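Local coordinates for immunity protein (Neisseria meningitidis, PDB 4Q7O) that probably protects the cell that makes it by neutralising the toxin of a contact-dependent growth-inhibition system, at residues 19-28 and 102-111. Residues are numbered along the deposited sequence; the frame is centred on the assembly and turned at random.
Sequences NNHFVISIFF and IPINLAYHYF
I24 and Y110, their CA atoms 8.0 Å apart, face each other where helices 22-28 and 104-111 cross at -44°, with the axes 11.8 Å apart at closest approach, a distance bridged by side chains. The polar end of the contact gathers round the hydroxyl of Y110. N19, next to N20, whose positive phi ends helix 10-18 in a Schellman motif, gives it an N-H from ND2 (2.9 Å to Y110 OH), nearly straight at 162° and with the oxygen lying in the plane of the amide. ND1 of H21 meets the same Y110 OH at 2.7 Å, and here either partner could be the donor. The imidazole and phenol rings stand nearly perpendicular and meet at their rims without stacking. With CG of H21 anti to its carbonyl carbon (chi1 -66°), the imidazole reaches the junction of strand 98-103 and helix 104-121: CG2 of I102, from the strand, makes a CH-pi contact with one face, 3.9 Å from the ring centroid, while CD2 of L106, from the first helical turn, touches the rim at CE1 of H21. One turn deeper, I24 lays CG2 over a face of the Y110 ring, and its CG1 sits 4.0 Å from CD2 of Y110. Farther along, F28 drives its CZ edge over the centre of the F111 ring, a T-shaped stack with CZ 3.5 Å from CE1 of F111; F27 and F111 also pack on F89 of strand 86-91, where the helices cover the sheet. The contact thus grades from polar to apolar: two bonds hold the hydroxyl of the buried Y110 in place, tying the turn before helix 22-34 to helix 104-121, while I24 CG2 over one face and L106 CD1 over the opposite face limit how the ring can turn, and the T-shaped F28-F111 pair, with F27 and F89, joins the two helices over the antiparallel sheet.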
loop_
_atom_site.group_PDB
_atom_site.type_symbol
_atom_site.label_atom_id
_atom_site.label_comp_id
_atom_site.label_asym_id
_atom_site.label_seq_id
_atom_site.Cartn_x
_atom_site.Cartn_y
_atom_site.Cartn_z
ATOM N N ASN B 19 0.911 10.700 0.727
ATOM C CA ASN B 19 1.609 10.956 1.992
ATOM C C ASN B 19 2.720 9.943 2.296
ATOM O O ASN B 19 3.322 9.990 3.378
ATOM C CB ASN B 19 0.620 10.968 3.164
ATOM C CG ASN B 19 -0.289 12.193 3.165
ATOM O OD1 ASN B 19 -0.003 13.204 2.517
ATOM N ND2 ASN B 19 -1.385 12.116 3.926
ATOM N N ASN B 20 2.969 9.015 1.366
ATOM C CA ASN B 20 3.982 7.969 1.552
ATOM C C ASN B 20 3.595 7.027 2.699
ATOM O O ASN B 20 4.443 6.396 3.323
ATOM C CB ASN B 20 5.376 8.577 1.773
ATOM C CG ASN B 20 6.506 7.660 1.334
ATOM O OD1 ASN B 20 6.308 6.706 0.576
ATOM N ND2 ASN B 20 7.713 7.961 1.806
ATOM N N HIS B 21 2.298 6.928 2.964
ATOM C CA HIS B 21 1.791 6.043 4.017
ATOM C C HIS B 21 1.110 4.820 3.429
ATOM O O HIS B 21 -0.043 4.514 3.748
ATOM C CB HIS B 21 0.853 6.816 4.943
ATOM C CG HIS B 21 1.554 7.888 5.715
ATOM N ND1 HIS B 21 0.898 8.976 6.252
ATOM C CD2 HIS B 21 2.860 8.037 6.043
ATOM C CE1 HIS B 21 1.770 9.744 6.874
ATOM N NE2 HIS B 21 2.969 9.197 6.766
ATOM N N PHE B 22 1.848 4.132 2.564
ATOM C CA PHE B 22 1.348 2.959 1.863
ATOM C C PHE B 22 0.921 1.829 2.803
ATOM O O PHE B 22 0.077 1.014 2.440
ATOM C CB PHE B 22 2.385 2.460 0.852
ATOM C CG PHE B 22 3.737 2.200 1.456
ATOM C CD1 PHE B 22 4.044 0.956 1.996
ATOM C CD2 PHE B 22 4.699 3.201 1.489
ATOM C CE1 PHE B 22 5.290 0.706 2.551
ATOM C CE2 PHE B 22 5.947 2.966 2.051
ATOM C CZ PHE B 22 6.245 1.714 2.588
ATOM N N VAL B 23 1.467 1.785 4.016
ATOM C CA VAL B 23 1.020 0.787 4.992
ATOM C C VAL B 23 -0.479 0.925 5.285
ATOM O O VAL B 23 -1.191 -0.082 5.435
ATOM C CB VAL B 23 1.865 0.860 6.292
ATOM C CG1 VAL B 23 1.171 0.139 7.444
ATOM C CG2 VAL B 23 3.257 0.269 6.051
ATOM N N ILE B 24 -0.959 2.169 5.343
ATOM C CA ILE B 24 -2.384 2.420 5.555
ATOM C C ILE B 24 -3.236 1.892 4.399
ATOM O O ILE B 24 -4.298 1.298 4.618
ATOM C CB ILE B 24 -2.672 3.918 5.762
ATOM C CG1 ILE B 24 -1.885 4.460 6.962
ATOM C CG2 ILE B 24 -4.165 4.154 5.935
ATOM C CD1 ILE B 24 -2.155 3.731 8.264
ATOM N N SER B 25 -2.767 2.120 3.174
ATOM C CA SER B 25 -3.426 1.624 1.963
ATOM C C SER B 25 -3.584 0.104 2.038
ATOM O O SER B 25 -4.661 -0.449 1.783
ATOM C CB SER B 25 -2.596 1.971 0.713
ATOM O OG SER B 25 -1.897 3.206 0.834
ATOM N N ILE B 26 -2.498 -0.573 2.394
ATOM C CA ILE B 26 -2.497 -2.031 2.452
ATOM C C ILE B 26 -3.383 -2.528 3.583
ATOM O O ILE B 26 -4.123 -3.497 3.424
ATOM C CB ILE B 26 -1.063 -2.568 2.644
ATOM C CG1 ILE B 26 -0.190 -2.191 1.447
ATOM C CG2 ILE B 26 -1.055 -4.084 2.846
ATOM C CD1 ILE B 26 1.278 -2.491 1.678
ATOM N N PHE B 27 -3.320 -1.844 4.719
ATOM C CA PHE B 27 -4.119 -2.196 5.890
ATOM C C PHE B 27 -5.606 -2.306 5.542
ATOM O O PHE B 27 -6.241 -3.335 5.783
ATOM C CB PHE B 27 -3.896 -1.156 6.993
ATOM C CG PHE B 27 -4.717 -1.392 8.227
ATOM C CD1 PHE B 27 -4.242 -2.196 9.254
ATOM C CD2 PHE B 27 -5.952 -0.784 8.380
ATOM C CE1 PHE B 27 -5.000 -2.409 10.391
ATOM C CE2 PHE B 27 -6.715 -1.003 9.514
ATOM C CZ PHE B 27 -6.239 -1.811 10.517
ATOM N N PHE B 28 -6.160 -1.256 4.955
ATOM C CA PHE B 28 -7.583 -1.269 4.653
ATOM C C PHE B 28 -7.965 -2.237 3.541
ATOM O O PHE B 28 -8.958 -2.950 3.665
ATOM C CB PHE B 28 -8.110 0.145 4.393
ATOM C CG PHE B 28 -8.335 0.916 5.647
ATOM C CD1 PHE B 28 -9.366 0.561 6.505
ATOM C CD2 PHE B 28 -7.514 1.977 5.990
ATOM C CE1 PHE B 28 -9.582 1.255 7.680
ATOM C CE2 PHE B 28 -7.729 2.673 7.163
ATOM C CZ PHE B 28 -8.761 2.309 8.008
ATOM N N ILE B 102 2.034 7.008 12.946
ATOM C CA ILE B 102 1.533 8.335 12.599
ATOM C C ILE B 102 0.817 8.962 13.800
ATOM O O ILE B 102 0.442 8.256 14.732
ATOM C CB ILE B 102 0.576 8.288 11.380
ATOM C CG1 ILE B 102 -0.543 7.261 11.594
ATOM C CG2 ILE B 102 1.348 7.999 10.105
ATOM C CD1 ILE B 102 -1.604 7.274 10.486
ATOM N N PRO B 103 0.622 10.289 13.784
ATOM C CA PRO B 103 -0.190 10.875 14.855
ATOM C C PRO B 103 -1.623 10.352 14.814
ATOM O O PRO B 103 -2.153 10.076 13.736
ATOM C CB PRO B 103 -0.183 12.373 14.522
ATOM C CG PRO B 103 1.045 12.575 13.675
ATOM C CD PRO B 103 1.144 11.313 12.858
ATOM N N ILE B 104 -2.252 10.229 15.977
ATOM C CA ILE B 104 -3.644 9.801 16.046
ATOM C C ILE B 104 -4.575 10.706 15.225
ATOM O O ILE B 104 -5.506 10.230 14.591
ATOM C CB ILE B 104 -4.109 9.658 17.514
ATOM C CG1 ILE B 104 -3.433 8.439 18.150
ATOM C CG2 ILE B 104 -5.619 9.521 17.607
ATOM C CD1 ILE B 104 -3.618 8.335 19.646
ATOM N N ASN B 105 -4.312 12.005 15.199
ATOM C CA ASN B 105 -5.148 12.901 14.404
ATOM C C ASN B 105 -5.150 12.504 12.936
ATOM O O ASN B 105 -6.198 12.471 12.283
ATOM C CB ASN B 105 -4.668 14.350 14.529
ATOM C CG ASN B 105 -4.998 14.965 15.862
ATOM O OD1 ASN B 105 -5.801 14.431 16.635
ATOM N ND2 ASN B 105 -4.394 16.113 16.136
ATOM N N LEU B 106 -3.967 12.218 12.406
ATOM C CA LEU B 106 -3.863 11.781 11.017
ATOM C C LEU B 106 -4.528 10.427 10.820
ATOM O O LEU B 106 -5.188 10.200 9.810
ATOM C CB LEU B 106 -2.400 11.759 10.556
ATOM C CG LEU B 106 -2.184 11.244 9.128
ATOM C CD1 LEU B 106 -2.910 12.096 8.095
ATOM C CD2 LEU B 106 -0.709 11.172 8.799
ATOM N N ALA B 107 -4.376 9.529 11.789
ATOM C CA ALA B 107 -5.079 8.247 11.718
ATOM C C ALA B 107 -6.591 8.437 11.616
ATOM O O ALA B 107 -7.244 7.801 10.788
ATOM C CB ALA B 107 -4.739 7.373 12.908
ATOM N N TYR B 108 -7.153 9.312 12.444
ATOM C CA TYR B 108 -8.585 9.588 12.345
ATOM C C TYR B 108 -8.983 10.147 10.978
ATOM O O TYR B 108 -10.033 9.807 10.447
ATOM C CB TYR B 108 -9.052 10.517 13.465
ATOM C CG TYR B 108 -9.483 9.772 14.700
ATOM C CD1 TYR B 108 -10.771 9.248 14.809
ATOM C CD2 TYR B 108 -8.613 9.581 15.757
ATOM C CE1 TYR B 108 -11.174 8.562 15.943
ATOM C CE2 TYR B 108 -9.011 8.898 16.901
ATOM C CZ TYR B 108 -10.289 8.391 16.986
ATOM O OH TYR B 108 -10.677 7.704 18.114
ATOM N N HIS B 109 -8.140 11.012 10.427
ATOM C CA HIS B 109 -8.305 11.540 9.074
ATOM C C HIS B 109 -8.401 10.380 8.079
ATOM O O HIS B 109 -9.342 10.305 7.285
ATOM C CB HIS B 109 -7.108 12.456 8.784
ATOM C CG HIS B 109 -7.068 13.048 7.409
ATOM N ND1 HIS B 109 -7.943 14.027 6.990
ATOM C CD2 HIS B 109 -6.194 12.864 6.392
ATOM C CE1 HIS B 109 -7.634 14.392 5.756
ATOM N NE2 HIS B 109 -6.574 13.704 5.370
ATOM N N TYR B 110 -7.454 9.452 8.143
ATOM C CA TYR B 110 -7.499 8.290 7.257
ATOM C C TYR B 110 -8.728 7.418 7.480
ATOM O O TYR B 110 -9.343 6.960 6.524
ATOM C CB TYR B 110 -6.249 7.435 7.423
ATOM C CG TYR B 110 -4.989 8.003 6.813
ATOM C CD1 TYR B 110 -5.003 8.608 5.561
ATOM C CD2 TYR B 110 -3.772 7.907 7.486
ATOM C CE1 TYR B 110 -3.845 9.104 4.994
ATOM C CE2 TYR B 110 -2.600 8.404 6.922
ATOM C CZ TYR B 110 -2.646 9.006 5.681
ATOM O OH TYR B 110 -1.497 9.494 5.114
ATOM N N PHE B 111 -9.074 7.166 8.737
ATOM C CA PHE B 111 -10.223 6.310 9.032
ATOM C C PHE B 111 -11.529 6.922 8.535
ATOM O O PHE B 111 -12.417 6.220 8.052
ATOM C CB PHE B 111 -10.297 5.984 10.526
ATOM C CG PHE B 111 -9.471 4.794 10.923
ATOM C CD1 PHE B 111 -8.113 4.734 10.623
ATOM C CD2 PHE B 111 -10.054 3.721 11.579
ATOM C CE1 PHE B 111 -7.353 3.631 10.985
ATOM C CE2 PHE B 111 -9.298 2.616 11.944
ATOM C CZ PHE B 111 -7.948 2.572 11.648
#